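Local coordinates for transcriptional activator PlcR protein (Bacillus thuringiensis, PDB 3U3W), which activates transcription of virulence genes by binding DNA through a helix-turn-helix domain when the quorum-sensing signal peptide PapR is bound, at residues Q77-D80 with Q81-L85; Y131-C134 with I135-K139. All blocks are in the same frame, centred on the assembly; numbering follows the deposited sequence.

Overall arrangement
Both contacts lie within one alpha-helix each and join side chains one turn apart in the all-helical, TPR-like C-terminal region: contact 1 on helix 72-87 and contact 2 on helix 131-143. Their centres lie about 23 Å apart and they do not touch, yet helix 109-125 packs against both. Each is partly buried, with an apolar side against neighbouring helices: Phe78 and Val82 in contact 1, Cys134, Ile135 and Leu138 in contact 2. Contact 1 lies deeper, its centre about 10 Å from that of the chain against about 20 Å, and reaches the second subunit through Met84. Contact 2 adds a CH-pi contact between Tyr133 and Glu137 on its more exposed side.

Contact 1 (Q77-D80 with Q81-L85); sequences QFKD and QVIML
Phe78 and Val82, one turn apart on helix 72-87, meet on the buried side of an alpha-helix in the TPR-like C-terminal region. Phe78 holds CG anti to its backbone N (chi1 -170°), which swings the ring toward the next turn, where CE2 comes within 3.9 Å of Val82 CG2. The methyl approaches the ring obliquely. A large flat ring and a compact beta-branched side chain suit this side, because both are covered by neighbouring helices: Phe78 packs on Lys97 and Glu101 of helix 91-102, and Val82 on Phe114 and Gln118 of helix 109-125.

Lys79 and Ile83 form the next pair. Their side chains run side by side in the same direction, with Lys79 CG 4.1 Å from Ile83 CD1. The lysine is apt for a boundary position: its methylenes, extended beyond CG, supply the apolar flank, while its ammonium group goes on to a salt bridge with Asp150. Ile83 places CG1 beside its own backbone N (chi1 -75°), and this branch folds back over the preceding turn to lie 3.2 Å from Lys79 O. Gln81, though exposed, lies back along the helix toward Gln77 O, and its OE1 accepts a hydrogen bond from Lys97 of helix 91-102.

The backbone bonds follow the i to i+4 pattern. Val82 N donates to Phe78 O, whereas Gln81 N bonds to Gln77 O and only weakly to Phe78 O. Asp80, a small acid in an exposed place, takes part through its main chain: Met84 N donates to Asp80 O at 3.0 Å.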
# COMPACT_ATOMS: atom_id res chain seq x y z
N GLN A 77 -0.41 -15.53 1.19
CA GLN A 77 -1.84 -15.55 1.48
C GLN A 77 -2.09 -15.92 2.95
O GLN A 77 -3.04 -15.44 3.58
CB GLN A 77 -2.56 -16.55 0.58
CG GLN A 77 -2.19 -16.41 -0.89
CD GLN A 77 -2.75 -17.53 -1.76
OE1 GLN A 77 -2.16 -17.90 -2.79
NE2 GLN A 77 -3.90 -18.09 -1.35
N PHE A 78 -1.24 -16.78 3.49
CA PHE A 78 -1.34 -17.18 4.88
C PHE A 78 -1.12 -15.95 5.75
O PHE A 78 -1.94 -15.61 6.60
CB PHE A 78 -0.30 -18.25 5.18
CG PHE A 78 -0.47 -18.91 6.51
CD1 PHE A 78 -1.39 -19.94 6.67
CD2 PHE A 78 0.30 -18.52 7.60
CE1 PHE A 78 -1.54 -20.56 7.90
CE2 PHE A 78 0.14 -19.13 8.83
CZ PHE A 78 -0.77 -20.16 8.98
N LYS A 79 -0.00 -15.27 5.51
CA LYS A 79 0.34 -14.03 6.20
C LYS A 79 -0.78 -12.97 6.17
O LYS A 79 -1.11 -12.36 7.19
CB LYS A 79 1.64 -13.48 5.61
CG LYS A 79 2.26 -12.40 6.42
CD LYS A 79 3.58 -11.96 5.84
CE LYS A 79 4.09 -10.72 6.58
NZ LYS A 79 5.23 -10.06 5.88
N ASP A 80 -1.37 -12.76 5.00
CA ASP A 80 -2.48 -11.81 4.87
C ASP A 80 -3.72 -12.24 5.63
O ASP A 80 -4.50 -11.40 6.08
CB ASP A 80 -2.84 -11.59 3.39
CG ASP A 80 -1.77 -10.84 2.62
OD1 ASP A 80 -0.90 -10.19 3.26
OD2 ASP A 80 -1.79 -10.92 1.36
N GLN A 81 -3.92 -13.55 5.74
CA GLN A 81 -5.06 -14.10 6.46
C GLN A 81 -4.91 -13.81 7.95
O GLN A 81 -5.80 -13.24 8.60
CB GLN A 81 -5.18 -15.61 6.22
CG GLN A 81 -6.35 -16.00 5.35
CD GLN A 81 -6.11 -17.27 4.53
OE1 GLN A 81 -5.11 -17.97 4.69
NE2 GLN A 81 -7.05 -17.57 3.63
N VAL A 82 -3.75 -14.20 8.48
CA VAL A 82 -3.43 -14.00 9.87
C VAL A 82 -3.60 -12.51 10.21
O VAL A 82 -4.25 -12.14 11.20
CB VAL A 82 -2.00 -14.51 10.17
CG1 VAL A 82 -1.53 -14.06 11.55
CG2 VAL A 82 -1.95 -16.02 10.04
N ILE A 83 -3.04 -11.66 9.35
CA ILE A 83 -3.10 -10.22 9.54
C ILE A 83 -4.55 -9.72 9.62
O ILE A 83 -4.89 -8.91 10.47
CB ILE A 83 -2.28 -9.47 8.48
CG1 ILE A 83 -0.79 -9.60 8.80
CG2 ILE A 83 -2.68 -8.00 8.40
CD1 ILE A 83 0.10 -9.12 7.69
N MET A 84 -5.40 -10.21 8.73
CA MET A 84 -6.80 -9.83 8.74
C MET A 84 -7.45 -10.28 10.05
O MET A 84 -8.11 -9.49 10.72
CB MET A 84 -7.53 -10.43 7.54
CG MET A 84 -9.02 -10.17 7.54
SD MET A 84 -9.39 -8.43 7.81
CE MET A 84 -8.63 -7.68 6.36
N LEU A 85 -7.27 -11.55 10.40
CA LEU A 85 -7.80 -12.09 11.66
C LEU A 85 -7.33 -11.30 12.89
O LEU A 85 -8.13 -11.00 13.78
CB LEU A 85 -7.43 -13.57 11.80
CG LEU A 85 -8.08 -14.61 10.86
CD1 LEU A 85 -7.34 -15.94 10.94
CD2 LEU A 85 -9.56 -14.82 11.14

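Contact 2 (Y131-C134 with I135-K139); sequences YEYC and ILELK
Cys134 and Leu138 stand one turn apart on the buried side of helix 131-143, with Cys134 SG 4.0 Å from Leu138 CD1. A small, weakly polar thiol is well matched to a buried place, and Cys134 packs on Tyr124 of helix 109-125 and Ile164 of helix 153-167. Its chi1 of -171° sets the sulfur beside the residue's own carbonyl carbon, on the way to the turn that holds Leu138.

Ile135 reaches back in the other direction. Its CG1 lies 3.3 Å from Tyr131 O, and the branch ends with CD1 4.1 Å from Tyr131 CD1. That methyl arrives at the edge of the ring, near its plane, while CB of Glu132 sits over the centre of one face. Tyr131 serves the start of the helix in two ways: its ring edge meets Ile135 CD1, and its hydroxyl is hydrogen-bonded to that of Tyr170.

The helix is part of the TPR-like, all-helical C-terminal region, packed against helices 109-125 and 153-167. At its first turn Asp130 accepts a hydrogen bond from Tyr133 N through OD1, and four i to i+4 backbone bonds follow from Tyr131 to Leu138.

On the more exposed side, Glu137 CG lies over one face of the Tyr133 ring, 4.0 Å from its centroid and 24° off the normal, a CH-pi contact. A bend at chi2 turns the carboxylate across the ring, the two planes 35° apart, and Glu137 OE1 forms a salt bridge with Lys140.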
# COMPACT_ATOMS: atom_id res chain seq x y z
N TYR A 131 1.94 -12.38 30.75
CA TYR A 131 2.52 -11.25 30.02
C TYR A 131 4.04 -11.27 30.03
O TYR A 131 4.67 -10.86 29.05
CB TYR A 131 2.01 -9.92 30.58
CG TYR A 131 2.76 -9.43 31.81
CD1 TYR A 131 3.91 -8.65 31.69
CD2 TYR A 131 2.31 -9.73 33.09
CE1 TYR A 131 4.59 -8.19 32.80
CE2 TYR A 131 2.98 -9.29 34.21
CZ TYR A 131 4.13 -8.52 34.06
OH TYR A 131 4.80 -8.07 35.18
N GLU A 132 4.63 -11.74 31.12
CA GLU A 132 6.09 -11.70 31.27
C GLU A 132 6.78 -12.72 30.38
O GLU A 132 7.86 -12.45 29.83
CB GLU A 132 6.48 -11.92 32.73
CG GLU A 132 7.99 -12.05 32.98
CD GLU A 132 8.34 -11.95 34.47
OE1 GLU A 132 7.78 -11.06 35.16
OE2 GLU A 132 9.18 -12.75 34.95
N TYR A 133 6.15 -13.88 30.22
CA TYR A 133 6.73 -14.93 29.42
C TYR A 133 6.59 -14.57 27.93
O TYR A 133 7.52 -14.75 27.14
CB TYR A 133 6.06 -16.26 29.74
CG TYR A 133 6.51 -17.41 28.88
CD1 TYR A 133 7.62 -18.19 29.23
CD2 TYR A 133 5.83 -17.74 27.72
CE1 TYR A 133 8.02 -19.25 28.44
CE2 TYR A 133 6.21 -18.80 26.94
CZ TYR A 133 7.31 -19.55 27.29
OH TYR A 133 7.69 -20.60 26.49
N CYS A 134 5.43 -14.04 27.57
CA CYS A 134 5.23 -13.53 26.22
C CYS A 134 6.33 -12.53 25.81
O CYS A 134 6.97 -12.67 24.76
CB CYS A 134 3.85 -12.90 26.10
SG CYS A 134 3.39 -12.48 24.43
N ILE A 135 6.57 -11.52 26.65
CA ILE A 135 7.58 -10.52 26.37
C ILE A 135 8.97 -11.13 26.18
O ILE A 135 9.70 -10.76 25.24
CB ILE A 135 7.65 -9.46 27.49
CG1 ILE A 135 6.43 -8.54 27.40
CG2 ILE A 135 8.94 -8.67 27.41
CD1 ILE A 135 6.32 -7.59 28.55
N LEU A 136 9.34 -12.06 27.06
CA LEU A 136 10.65 -12.70 26.96
C LEU A 136 10.80 -13.50 25.67
O LEU A 136 11.87 -13.53 25.07
CB LEU A 136 10.91 -13.59 28.18
CG LEU A 136 11.22 -12.84 29.48
CD1 LEU A 136 11.16 -13.76 30.71
CD2 LEU A 136 12.57 -12.13 29.39
N GLU A 137 9.73 -14.17 25.24
CA GLU A 137 9.78 -14.92 23.99
C GLU A 137 9.88 -13.96 22.80
O GLU A 137 10.67 -14.18 21.87
CB GLU A 137 8.56 -15.82 23.86
CG GLU A 137 8.57 -17.00 24.82
CD GLU A 137 9.91 -17.75 24.82
OE1 GLU A 137 10.45 -18.04 23.73
OE2 GLU A 137 10.42 -18.04 25.92
N LEU A 138 9.11 -12.89 22.84
CA LEU A 138 9.20 -11.86 21.81
C LEU A 138 10.60 -11.24 21.71
O LEU A 138 11.14 -11.11 20.62
CB LEU A 138 8.14 -10.78 22.04
CG LEU A 138 6.76 -11.32 21.74
CD1 LEU A 138 5.71 -10.27 21.99
CD2 LEU A 138 6.74 -11.78 20.30
N LYS A 139 11.19 -10.89 22.85
CA LYS A 139 12.54 -10.35 22.86
C LYS A 139 13.55 -11.32 22.23
O LYS A 139 14.54 -10.89 21.66
CB LYS A 139 12.96 -9.95 24.28
CG LYS A 139 12.37 -8.62 24.72
CD LYS A 139 12.74 -8.24 26.14
CE LYS A 139 12.48 -6.74 26.36
NZ LYS A 139 12.55 -6.31 27.77